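Local coordinates for protein Dot/Icm T4SS effector (Legionella pneumophila, PDB 6VVE) that acts as a Legionella effector kinase that binds ADP and manganese and is activated by the host metabolite inositol hexakisphosphate, at residues A[74-77]-A[83-86]; A[125-130]-A[162-167]; A[146-151]-A[200-205]. One frame throughout, in Å; residues are numbered along the deposited sequence.

Overall arrangement
The three contacts line up from the ADP site into the body of the kinase. Contact 1 is the hairpin of the glycine-rich loop and contact 3 joins the hinge to strand 201-203; their centres are about 14 Å apart, both touch ADP, and E86 OE1 and L76 CD2 pack on K147 CE. Contact 2 lies deeper, its centre about 10 Å from that of contact 3, and a probable backbone hydrogen bond joins the two, T203 N to H127 O at 3.0 Å. F165 in contact 2 stays about 13 Å from ADP, measured from its side chain. Contacts 1 and 2 do not touch, their nearest atoms being about 9 Å apart.

Contact 1: A[74-77]-A[83-86]; sequences KELG and TVYE. With ADP (adenosine-5'-diphosphate), chain C.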
loop_
_atom_site.group_PDB
_atom_site.type_symbol
_atom_site.label_atom_id
_atom_site.label_comp_id
_atom_site.label_asym_id
_atom_site.label_seq_id
_atom_site.Cartn_x
_atom_site.Cartn_y
_atom_site.Cartn_z
ATOM N N LYS A 74 -24.487 -7.454 -1.696
ATOM C CA LYS A 74 -24.299 -6.503 -2.781
ATOM C C LYS A 74 -22.855 -6.550 -3.270
ATOM O O LYS A 74 -21.910 -6.630 -2.475
ATOM C CB LYS A 74 -24.657 -5.093 -2.327
ATOM C CG LYS A 74 -24.616 -4.061 -3.446
ATOM C CD LYS A 74 -24.798 -2.653 -2.898
ATOM C CE LYS A 74 -23.872 -1.664 -3.596
ATOM N NZ LYS A 74 -23.610 -0.464 -2.742
ATOM N N GLU A 75 -22.686 -6.505 -4.587
ATOM C CA GLU A 75 -21.371 -6.589 -5.210
ATOM C C GLU A 75 -20.799 -5.187 -5.373
ATOM O O GLU A 75 -21.397 -4.340 -6.047
ATOM C CB GLU A 75 -21.461 -7.301 -6.560
ATOM C CG GLU A 75 -21.555 -8.816 -6.443
ATOM C CD GLU A 75 -22.177 -9.473 -7.666
ATOM O OE1 GLU A 75 -22.719 -8.755 -8.540
ATOM O OE2 GLU A 75 -22.134 -10.720 -7.748
ATOM N N LEU A 76 -19.648 -4.943 -4.749
ATOM C CA LEU A 76 -18.980 -3.657 -4.885
ATOM C C LEU A 76 -18.111 -3.597 -6.135
ATOM O O LEU A 76 -17.904 -2.512 -6.690
ATOM C CB LEU A 76 -18.123 -3.375 -3.649
ATOM C CG LEU A 76 -18.879 -3.203 -2.334
ATOM C CD1 LEU A 76 -17.910 -3.005 -1.183
ATOM C CD2 LEU A 76 -19.850 -2.035 -2.422
ATOM N N GLY A 77 -17.606 -4.734 -6.590
ATOM C CA GLY A 77 -16.781 -4.763 -7.778
ATOM C C GLY A 77 -16.217 -6.149 -7.998
ATOM O O GLY A 77 -16.424 -7.070 -7.200
ATOM N N THR A 83 -13.993 -11.328 -6.353
ATOM C CA THR A 83 -15.196 -10.510 -6.317
ATOM C C THR A 83 -15.293 -9.884 -4.936
ATOM O O THR A 83 -15.045 -10.556 -3.931
ATOM C CB THR A 83 -16.450 -11.337 -6.611
ATOM O OG1 THR A 83 -16.301 -12.001 -7.872
ATOM C CG2 THR A 83 -17.684 -10.443 -6.652
ATOM N N VAL A 84 -15.655 -8.605 -4.885
ATOM C CA VAL A 84 -15.697 -7.843 -3.641
ATOM C C VAL A 84 -17.146 -7.515 -3.319
ATOM O O VAL A 84 -17.859 -6.934 -4.148
ATOM C CB VAL A 84 -14.852 -6.560 -3.732
ATOM C CG1 VAL A 84 -14.908 -5.783 -2.422
ATOM C CG2 VAL A 84 -13.414 -6.906 -4.101
ATOM N N TYR A 85 -17.577 -7.885 -2.115
ATOM C CA TYR A 85 -18.942 -7.669 -1.661
ATOM C C TYR A 85 -18.966 -6.624 -0.554
ATOM O O TYR A 85 -17.936 -6.284 0.039
ATOM C CB TYR A 85 -19.569 -8.975 -1.153
ATOM C CG TYR A 85 -19.578 -10.099 -2.166
ATOM C CD1 TYR A 85 -20.549 -10.161 -3.159
ATOM C CD2 TYR A 85 -18.621 -11.102 -2.124
ATOM C CE1 TYR A 85 -20.564 -11.189 -4.079
ATOM C CE2 TYR A 85 -18.625 -12.132 -3.044
ATOM C CZ TYR A 85 -19.599 -12.173 -4.017
ATOM O OH TYR A 85 -19.609 -13.198 -4.934
ATOM N N GLU A 86 -20.169 -6.122 -0.273
ATOM C CA GLU A 86 -20.393 -5.193 0.830
ATOM C C GLU A 86 -20.985 -5.985 1.993
ATOM O O GLU A 86 -22.180 -6.286 2.011
ATOM C CB GLU A 86 -21.309 -4.049 0.412
ATOM C CG GLU A 86 -21.569 -3.040 1.524
ATOM C CD GLU A 86 -22.525 -1.940 1.110
ATOM O OE1 GLU A 86 -22.627 -1.666 -0.103
ATOM O OE2 GLU A 86 -23.174 -1.354 2.001
HETATM P PB ADP C . -8.421 -5.739 -8.979
HETATM O O1B ADP C . -7.442 -4.690 -9.467
HETATM O O2B ADP C . -9.753 -5.693 -9.682
HETATM O O3B ADP C . -7.834 -7.133 -8.835
HETATM P PA ADP C . -9.920 -5.916 -6.570
HETATM O O1A ADP C . -9.430 -5.877 -5.147
HETATM O O2A ADP C . -10.343 -7.228 -7.177
HETATM O O3A ADP C . -8.738 -5.282 -7.460
HETATM O "O5'" ADP C . -11.144 -4.889 -6.664
HETATM C "C5'" ADP C . -12.071 -4.920 -7.737
HETATM C "C4'" ADP C . -13.083 -3.819 -7.556
HETATM O "O4'" ADP C . -13.825 -3.971 -6.330
HETATM C "C3'" ADP C . -12.451 -2.407 -7.513
HETATM O "O3'" ADP C . -12.315 -1.815 -8.777
HETATM C "C2'" ADP C . -13.429 -1.630 -6.607
HETATM O "O2'" ADP C . -14.416 -0.986 -7.390
HETATM C "C1'" ADP C . -14.067 -2.703 -5.707
HETATM N N9 ADP C . -13.415 -2.625 -4.384
HETATM C C8 ADP C . -12.312 -3.314 -4.019
HETATM N N7 ADP C . -11.956 -3.010 -2.744
HETATM C C5 ADP C . -12.846 -2.112 -2.288
HETATM C C6 ADP C . -13.053 -1.379 -1.025
HETATM N N6 ADP C . -12.215 -1.572 0.011
HETATM N N1 ADP C . -14.105 -0.525 -0.943
HETATM C C2 ADP C . -14.950 -0.334 -1.983
HETATM N N3 ADP C . -14.812 -0.974 -3.158
HETATM C C4 ADP C . -13.805 -1.859 -3.368
HETATM O O HOH W 1 -24.514 -6.638 0.969
#
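L76 and G77 both turn their backbone N-H groups on V84 O, and that double grip is a classic beta bulge in the antiparallel hairpin of the kinase glycine-rich loop. L76 N sits 2.7 Å from V84 O; the longer bond, from G77 N, reaches the same oxygen at 3.3 Å, and both donors come in from one face of its carbonyl plane. V84 N answers with a nearly straight bond to G77 O, 172° at the hydrogen.

The bulge points the L76 side chain toward the second strand, where it crosses E86 at about a right angle: CD1 lies against Y85 O, and CD2 against CB and OE1 of E86. K74 reaches the same carboxylate. Its chain leaves with CG anti to the backbone N (chi1 -174°) and then bends at the third torsion, which carries NZ to 3.1 Å from E86 OE1 in a salt bridge that meets the oxygen nearly along its C-O bond. A water joins K74 N to E86 O at the same end of the hairpin.

E75 and Y85 belong to the other face of the sheet. They lie side by side and point the same way, E75 CG 3.5 Å from Y85 CE1, with carboxylate and ring planes turned 33° apart. K74 O lies at the edge of that ring, in its plane, and V95 of strand 91-96 also touches Y85.

On the side facing the nucleotide, V84 lays both methyls at the imidazole part of adenine, CG1 3.9 Å and CG2 3.8 Å from ADP C8. Next to it the backbone of G77 passes close along the ribose, with G77 CA 3.4 Å from ADP O4'.

Contact 2: A[125-130]-A[162-167]; sequences QEHFVL and IEEFVL
H127 packs its imidazole against helix 159-174, at the side chains of E164 and F165. It stands in a short 3-10 turn after helix 102-121, so the contact probably corresponds to the packing of the alphaC-beta4 loop on helix alphaE in a protein kinase.

The imidazole leaves the turn with CG beside the backbone N (chi1 -69°), which directs the ring at the helix. There one face receives the backbone oxygen of E164, 4.1 Å above the plane and displaced toward the rim. E164 itself is a straight rod, CG anti to its own N (chi1 -172°) and extended beyond; it crosses H127 at about a right angle. Its CG lies 3.7 Å from H127 NE2, while CD sits at the edge of the ring, in plane, and the carboxylate is turned 69° to it.

F165 goes the other way. Its ring slides past H127 in the opposite direction and brings an edge to the backbone: H127 O lies in the plane of the phenyl, 3.7 Å from F165 CE1. H127 CB is 4.1 Å from F165 CD1, a looser touch. Beyond these, F165 packs on V201 and T203 of strand 201-203, while neighbouring F128 meets F210 edge to face.

The imidazole finds a hydrogen-bond partner outside the helix: H127 ND1 bonds to V201 O, which ties the turn to strand 201-203. At NE2 there is proximity without a hydrogen bond, E164 OE2 being 3.7 Å away, and E126 OE2 stands 4.8 Å from that same oxygen. With two carboxylates near, a protonated H127 could be somewhat favoured, though the exposure of E164 would weaken the effect.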
loop_
_atom_site.group_PDB
_atom_site.type_symbol
_atom_site.label_atom_id
_atom_site.label_comp_id
_atom_site.label_asym_id
_atom_site.label_seq_id
_atom_site.Cartn_x
_atom_site.Cartn_y
_atom_site.Cartn_z
ATOM N N GLN A 125 -1.097 5.175 7.291
ATOM C CA GLN A 125 -2.040 4.062 7.232
ATOM C C GLN A 125 -3.291 4.423 6.439
ATOM O O GLN A 125 -3.867 3.566 5.757
ATOM C CB GLN A 125 -2.424 3.623 8.650
ATOM C CG GLN A 125 -3.396 2.445 8.681
ATOM C CD GLN A 125 -3.738 2.004 10.095
ATOM O OE1 GLN A 125 -3.087 2.400 11.070
ATOM N NE2 GLN A 125 -4.774 1.183 10.212
ATOM N N GLU A 126 -3.722 5.682 6.509
ATOM C CA GLU A 126 -4.976 6.084 5.884
ATOM C C GLU A 126 -4.957 5.938 4.365
ATOM O O GLU A 126 -6.026 5.876 3.753
ATOM C CB GLU A 126 -5.297 7.541 6.257
ATOM C CG GLU A 126 -4.228 8.546 5.819
ATOM C CD GLU A 126 -3.349 9.019 6.965
ATOM O OE1 GLU A 126 -2.999 8.195 7.843
ATOM O OE2 GLU A 126 -3.017 10.224 6.990
ATOM N N HIS A 127 -3.782 5.892 3.747
ATOM C CA HIS A 127 -3.659 5.853 2.292
ATOM C C HIS A 127 -3.685 4.442 1.723
ATOM O O HIS A 127 -3.669 4.281 0.499
ATOM C CB HIS A 127 -2.364 6.543 1.856
ATOM C CG HIS A 127 -2.364 8.029 2.076
ATOM N ND1 HIS A 127 -3.039 8.905 1.250
ATOM C CD2 HIS A 127 -1.760 8.792 3.019
ATOM C CE1 HIS A 127 -2.859 10.141 1.679
ATOM N NE2 HIS A 127 -2.089 10.100 2.753
ATOM N N PHE A 128 -3.721 3.421 2.566
ATOM C CA PHE A 128 -3.676 2.034 2.127
ATOM C C PHE A 128 -4.788 1.255 2.815
ATOM O O PHE A 128 -5.054 1.450 4.005
ATOM C CB PHE A 128 -2.314 1.404 2.439
ATOM C CG PHE A 128 -1.150 2.188 1.905
ATOM C CD1 PHE A 128 -0.622 3.250 2.632
ATOM C CD2 PHE A 128 -0.591 1.883 0.676
ATOM C CE1 PHE A 128 0.445 3.984 2.136
ATOM C CE2 PHE A 128 0.472 2.614 0.180
ATOM C CZ PHE A 128 0.991 3.669 0.914
ATOM N N VAL A 129 -5.442 0.372 2.070
ATOM C CA VAL A 129 -6.598 -0.383 2.572
ATOM C C VAL A 129 -6.091 -1.808 2.785
ATOM O O VAL A 129 -6.173 -2.671 1.919
ATOM C CB VAL A 129 -7.787 -0.323 1.634
ATOM C CG1 VAL A 129 -8.912 -1.207 2.158
ATOM C CG2 VAL A 129 -8.261 1.101 1.460
ATOM N N LEU A 130 -5.629 -2.089 4.007
ATOM C CA LEU A 130 -5.233 -3.439 4.377
ATOM C C LEU A 130 -6.386 -4.143 5.096
ATOM O O LEU A 130 -7.414 -3.536 5.431
ATOM C CB LEU A 130 -3.981 -3.416 5.254
ATOM C CG LEU A 130 -2.691 -3.018 4.534
ATOM C CD1 LEU A 130 -1.528 -2.877 5.516
ATOM C CD2 LEU A 130 -2.348 -4.043 3.462
ATOM N N ILE A 162 -3.433 13.498 -4.868
ATOM C CA ILE A 162 -2.521 12.566 -5.516
ATOM C C ILE A 162 -1.094 12.800 -5.034
ATOM O O ILE A 162 -0.345 11.850 -4.793
ATOM C CB ILE A 162 -2.637 12.689 -7.049
ATOM C CG1 ILE A 162 -4.100 12.573 -7.482
ATOM C CG2 ILE A 162 -1.786 11.627 -7.725
ATOM C CD1 ILE A 162 -4.314 12.601 -8.978
ATOM N N GLU A 163 -0.696 14.064 -4.895
ATOM C CA GLU A 163 0.626 14.377 -4.362
ATOM C C GLU A 163 0.828 13.721 -2.999
ATOM O O GLU A 163 1.842 13.053 -2.762
ATOM C CB GLU A 163 0.810 15.895 -4.265
ATOM C CG GLU A 163 0.542 16.655 -5.558
ATOM C CD GLU A 163 1.787 17.309 -6.141
ATOM O OE1 GLU A 163 2.796 17.451 -5.421
ATOM O OE2 GLU A 163 1.754 17.676 -7.334
ATOM N N GLU A 164 -0.144 13.879 -2.098
ATOM C CA GLU A 164 -0.003 13.329 -0.756
ATOM C C GLU A 164 0.062 11.807 -0.791
ATOM O O GLU A 164 0.821 11.189 -0.032
ATOM C CB GLU A 164 -1.161 13.803 0.123
ATOM C CG GLU A 164 -1.011 13.434 1.589
ATOM C CD GLU A 164 -2.167 13.924 2.442
ATOM O OE1 GLU A 164 -3.075 14.587 1.899
ATOM O OE2 GLU A 164 -2.168 13.640 3.660
ATOM N N PHE A 165 -0.719 11.175 -1.671
ATOM C CA PHE A 165 -0.640 9.725 -1.781
ATOM C C PHE A 165 0.721 9.280 -2.304
ATOM O O PHE A 165 1.304 8.315 -1.798
ATOM C CB PHE A 165 -1.732 9.190 -2.705
ATOM C CG PHE A 165 -1.549 7.740 -3.055
ATOM C CD1 PHE A 165 -1.995 6.744 -2.206
ATOM C CD2 PHE A 165 -0.883 7.376 -4.227
ATOM C CE1 PHE A 165 -1.814 5.408 -2.529
ATOM C CE2 PHE A 165 -0.690 6.051 -4.546
ATOM C CZ PHE A 165 -1.156 5.061 -3.699
ATOM N N VAL A 166 1.241 9.975 -3.316
ATOM C CA VAL A 166 2.522 9.597 -3.912
ATOM C C VAL A 166 3.637 9.670 -2.875
ATOM O O VAL A 166 4.475 8.764 -2.776
ATOM C CB VAL A 166 2.829 10.478 -5.134
ATOM C CG1 VAL A 166 4.293 10.395 -5.498
ATOM C CG2 VAL A 166 1.957 10.052 -6.309
ATOM N N LEU A 167 3.675 10.760 -2.098
ATOM C CA LEU A 167 4.705 10.894 -1.069
ATOM C C LEU A 167 4.547 9.817 0.001
ATOM O O LEU A 167 5.535 9.317 0.551
ATOM C CB LEU A 167 4.644 12.284 -0.444
ATOM C CG LEU A 167 5.009 13.445 -1.370
ATOM C CD1 LEU A 167 4.793 14.769 -0.671
ATOM C CD2 LEU A 167 6.435 13.316 -1.873
#

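Contact 3: A[146-151]-A[200-205]; sequences PKINAI and MVKTID. With ADP (adenosine-5'-diphosphate), chain C.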
loop_
_atom_site.group_PDB
_atom_site.type_symbol
_atom_site.label_atom_id
_atom_site.label_comp_id
_atom_site.label_asym_id
_atom_site.label_seq_id
_atom_site.Cartn_x
_atom_site.Cartn_y
_atom_site.Cartn_z
ATOM N N PRO A 146 -11.785 -2.377 5.411
ATOM C CA PRO A 146 -12.647 -1.188 5.429
ATOM C C PRO A 146 -13.209 -0.910 4.044
ATOM O O PRO A 146 -12.489 -0.951 3.038
ATOM C CB PRO A 146 -11.713 -0.063 5.892
ATOM C CG PRO A 146 -10.587 -0.772 6.629
ATOM C CD PRO A 146 -10.428 -2.105 5.932
ATOM N N LYS A 147 -14.511 -0.635 3.995
ATOM C CA LYS A 147 -15.147 -0.227 2.749
ATOM C C LYS A 147 -14.945 1.271 2.549
ATOM O O LYS A 147 -15.279 2.074 3.430
ATOM C CB LYS A 147 -16.637 -0.563 2.759
ATOM C CG LYS A 147 -17.437 0.191 1.704
ATOM C CD LYS A 147 -18.833 -0.379 1.531
ATOM C CE LYS A 147 -19.620 0.393 0.465
ATOM N NZ LYS A 147 -19.930 1.793 0.883
ATOM N N ILE A 148 -14.412 1.643 1.388
ATOM C CA ILE A 148 -14.207 3.042 1.039
ATOM C C ILE A 148 -15.205 3.428 -0.046
ATOM O O ILE A 148 -15.803 2.575 -0.712
ATOM C CB ILE A 148 -12.761 3.317 0.582
ATOM C CG1 ILE A 148 -12.421 2.483 -0.654
ATOM C CG2 ILE A 148 -11.790 3.005 1.720
ATOM C CD1 ILE A 148 -10.982 2.629 -1.113
ATOM N N ASN A 149 -15.390 4.739 -0.216
ATOM C CA ASN A 149 -16.392 5.294 -1.124
ATOM C C ASN A 149 -15.698 6.200 -2.132
ATOM O O ASN A 149 -15.190 7.269 -1.769
ATOM C CB ASN A 149 -17.457 6.062 -0.346
ATOM C CG ASN A 149 -18.240 5.173 0.602
ATOM O OD1 ASN A 149 -19.098 4.393 0.177
ATOM N ND2 ASN A 149 -17.959 5.291 1.897
ATOM N N ALA A 150 -15.689 5.780 -3.395
ATOM C CA ALA A 150 -15.009 6.537 -4.435
ATOM C C ALA A 150 -15.813 7.770 -4.827
ATOM O O ALA A 150 -17.046 7.767 -4.808
ATOM C CB ALA A 150 -14.775 5.663 -5.669
ATOM N N ILE A 151 -15.100 8.831 -5.185
ATOM C CA ILE A 151 -15.729 10.056 -5.668
ATOM C C ILE A 151 -14.978 10.518 -6.911
ATOM O O ILE A 151 -13.901 9.983 -7.213
ATOM C CB ILE A 151 -15.753 11.146 -4.587
ATOM C CG1 ILE A 151 -14.341 11.468 -4.109
ATOM C CG2 ILE A 151 -16.626 10.703 -3.413
ATOM C CD1 ILE A 151 -14.123 12.942 -3.839
HETATM N N MSE A 200 -8.746 12.354 0.583
HETATM C CA MSE A 200 -7.495 11.835 0.078
HETATM C C MSE A 200 -7.661 10.820 -1.041
HETATM O O MSE A 200 -8.774 10.538 -1.487
HETATM C CB MSE A 200 -6.727 11.179 1.233
HETATM C CG MSE A 200 -7.428 9.934 1.777
HETATM SE SE MSE A 200 -6.617 9.224 3.410
HETATM C CE MSE A 200 -7.074 10.665 4.628
ATOM N N VAL A 201 -6.536 10.272 -1.492
ATOM C CA VAL A 201 -6.507 9.139 -2.406
ATOM C C VAL A 201 -5.958 7.941 -1.643
ATOM O O VAL A 201 -4.932 8.056 -0.960
ATOM C CB VAL A 201 -5.660 9.448 -3.651
ATOM C CG1 VAL A 201 -5.274 8.160 -4.363
ATOM C CG2 VAL A 201 -6.414 10.367 -4.579
ATOM N N LYS A 202 -6.646 6.806 -1.747
ATOM C CA LYS A 202 -6.223 5.550 -1.161
ATOM C C LYS A 202 -5.948 4.540 -2.272
ATOM O O LYS A 202 -6.318 4.735 -3.437
ATOM C CB LYS A 202 -7.290 5.004 -0.207
ATOM C CG LYS A 202 -7.763 5.990 0.854
ATOM C CD LYS A 202 -8.938 5.413 1.642
ATOM C CE LYS A 202 -9.439 6.386 2.699
ATOM N NZ LYS A 202 -8.492 6.519 3.834
ATOM N N THR A 203 -5.293 3.447 -1.907
ATOM C CA THR A 203 -5.008 2.374 -2.846
ATOM C C THR A 203 -5.516 1.053 -2.276
ATOM O O THR A 203 -5.384 0.786 -1.074
ATOM C CB THR A 203 -3.512 2.265 -3.160
ATOM O OG1 THR A 203 -3.322 1.294 -4.211
ATOM C CG2 THR A 203 -2.709 1.840 -1.937
ATOM N N ILE A 204 -6.073 0.218 -3.154
ATOM C CA ILE A 204 -6.681 -1.047 -2.764
ATOM C C ILE A 204 -5.959 -2.192 -3.460
ATOM O O ILE A 204 -4.879 -2.007 -4.032
ATOM C CB ILE A 204 -8.183 -1.051 -3.102
ATOM C CG1 ILE A 204 -8.398 -0.753 -4.588
ATOM C CG2 ILE A 204 -8.912 -0.031 -2.245
ATOM C CD1 ILE A 204 -9.843 -0.913 -5.057
ATOM N N ASP A 205 -6.559 -3.383 -3.430
ATOM C CA ASP A 205 -5.979 -4.580 -4.045
ATOM C C ASP A 205 -4.692 -4.985 -3.333
ATOM O O ASP A 205 -3.706 -5.360 -3.972
ATOM C CB ASP A 205 -5.729 -4.366 -5.538
ATOM C CG ASP A 205 -5.532 -5.672 -6.294
ATOM O OD1 ASP A 205 -5.930 -6.737 -5.780
ATOM O OD2 ASP A 205 -4.970 -5.638 -7.406
HETATM P PB ADP C . -8.421 -5.739 -8.979
HETATM O O1B ADP C . -7.442 -4.690 -9.467
HETATM O O2B ADP C . -9.753 -5.693 -9.682
HETATM O O3B ADP C . -7.834 -7.133 -8.835
HETATM P PA ADP C . -9.920 -5.916 -6.570
HETATM O O1A ADP C . -9.430 -5.877 -5.147
HETATM O O2A ADP C . -10.343 -7.228 -7.177
HETATM O O3A ADP C . -8.738 -5.282 -7.460
HETATM O "O5'" ADP C . -11.144 -4.889 -6.664
HETATM C "C5'" ADP C . -12.071 -4.920 -7.737
HETATM C "C4'" ADP C . -13.083 -3.819 -7.556
HETATM O "O4'" ADP C . -13.825 -3.971 -6.330
HETATM C "C3'" ADP C . -12.451 -2.407 -7.513
HETATM O "O3'" ADP C . -12.315 -1.815 -8.777
HETATM C "C2'" ADP C . -13.429 -1.630 -6.607
HETATM O "O2'" ADP C . -14.416 -0.986 -7.390
HETATM C "C1'" ADP C . -14.067 -2.703 -5.707
HETATM N N9 ADP C . -13.415 -2.625 -4.384
HETATM C C8 ADP C . -12.312 -3.314 -4.019
HETATM N N7 ADP C . -11.956 -3.010 -2.744
HETATM C C5 ADP C . -12.846 -2.112 -2.288
HETATM C C6 ADP C . -13.053 -1.379 -1.025
HETATM N N6 ADP C . -12.215 -1.572 0.011
HETATM N N1 ADP C . -14.105 -0.525 -0.943
HETATM C C2 ADP C . -14.950 -0.334 -1.983
HETATM N N3 ADP C . -14.812 -0.974 -3.158
HETATM C C4 ADP C . -13.805 -1.859 -3.368
#
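I148 meets K202 and I204 where the kinase hinge, the link between the two lobes, passes over strand 201-203 on the floor of the nucleotide site. The hinge begins its work at P146, whose carbonyl oxygen takes the adenine amino group, ADP N6, at 3.1 Å. K147 follows, its NZ hydrogen-bonded to N149 OD1 within the hinge segment.

I148 then closes the adenine edge: I148 N donates to ADP N1 at 3.2 Å, 164° at the hydrogen. This pair of backbone bonds is the usual way a kinase hinge reads adenine. The side chain does the packing. With chi1 at 60°, CG1 lies between the backbone N and carbonyl carbon, 3.5 Å from ADP N1, and its CD1 goes on to touch I204 CG2 at 3.6 Å, the two isoleucines crossing obliquely. The other branch, CG2, rests 3.7 Å from K202 CD as the two chains slide past each other in opposite directions; the lysine carries its NZ on to E126 O.

Past N149, A150 touches I195 of strand 194-196, and I151 shares a backbone hydrogen bond with A196 of the same strand.

On the far side of I204 comes D205, in the position of the DFG aspartate as judged from the kinase fold, its OD2 3.4 Å from ADP O1B. I204 CD1 stands over a face of the five-membered ring of adenine, 3.6 Å from ADP C8.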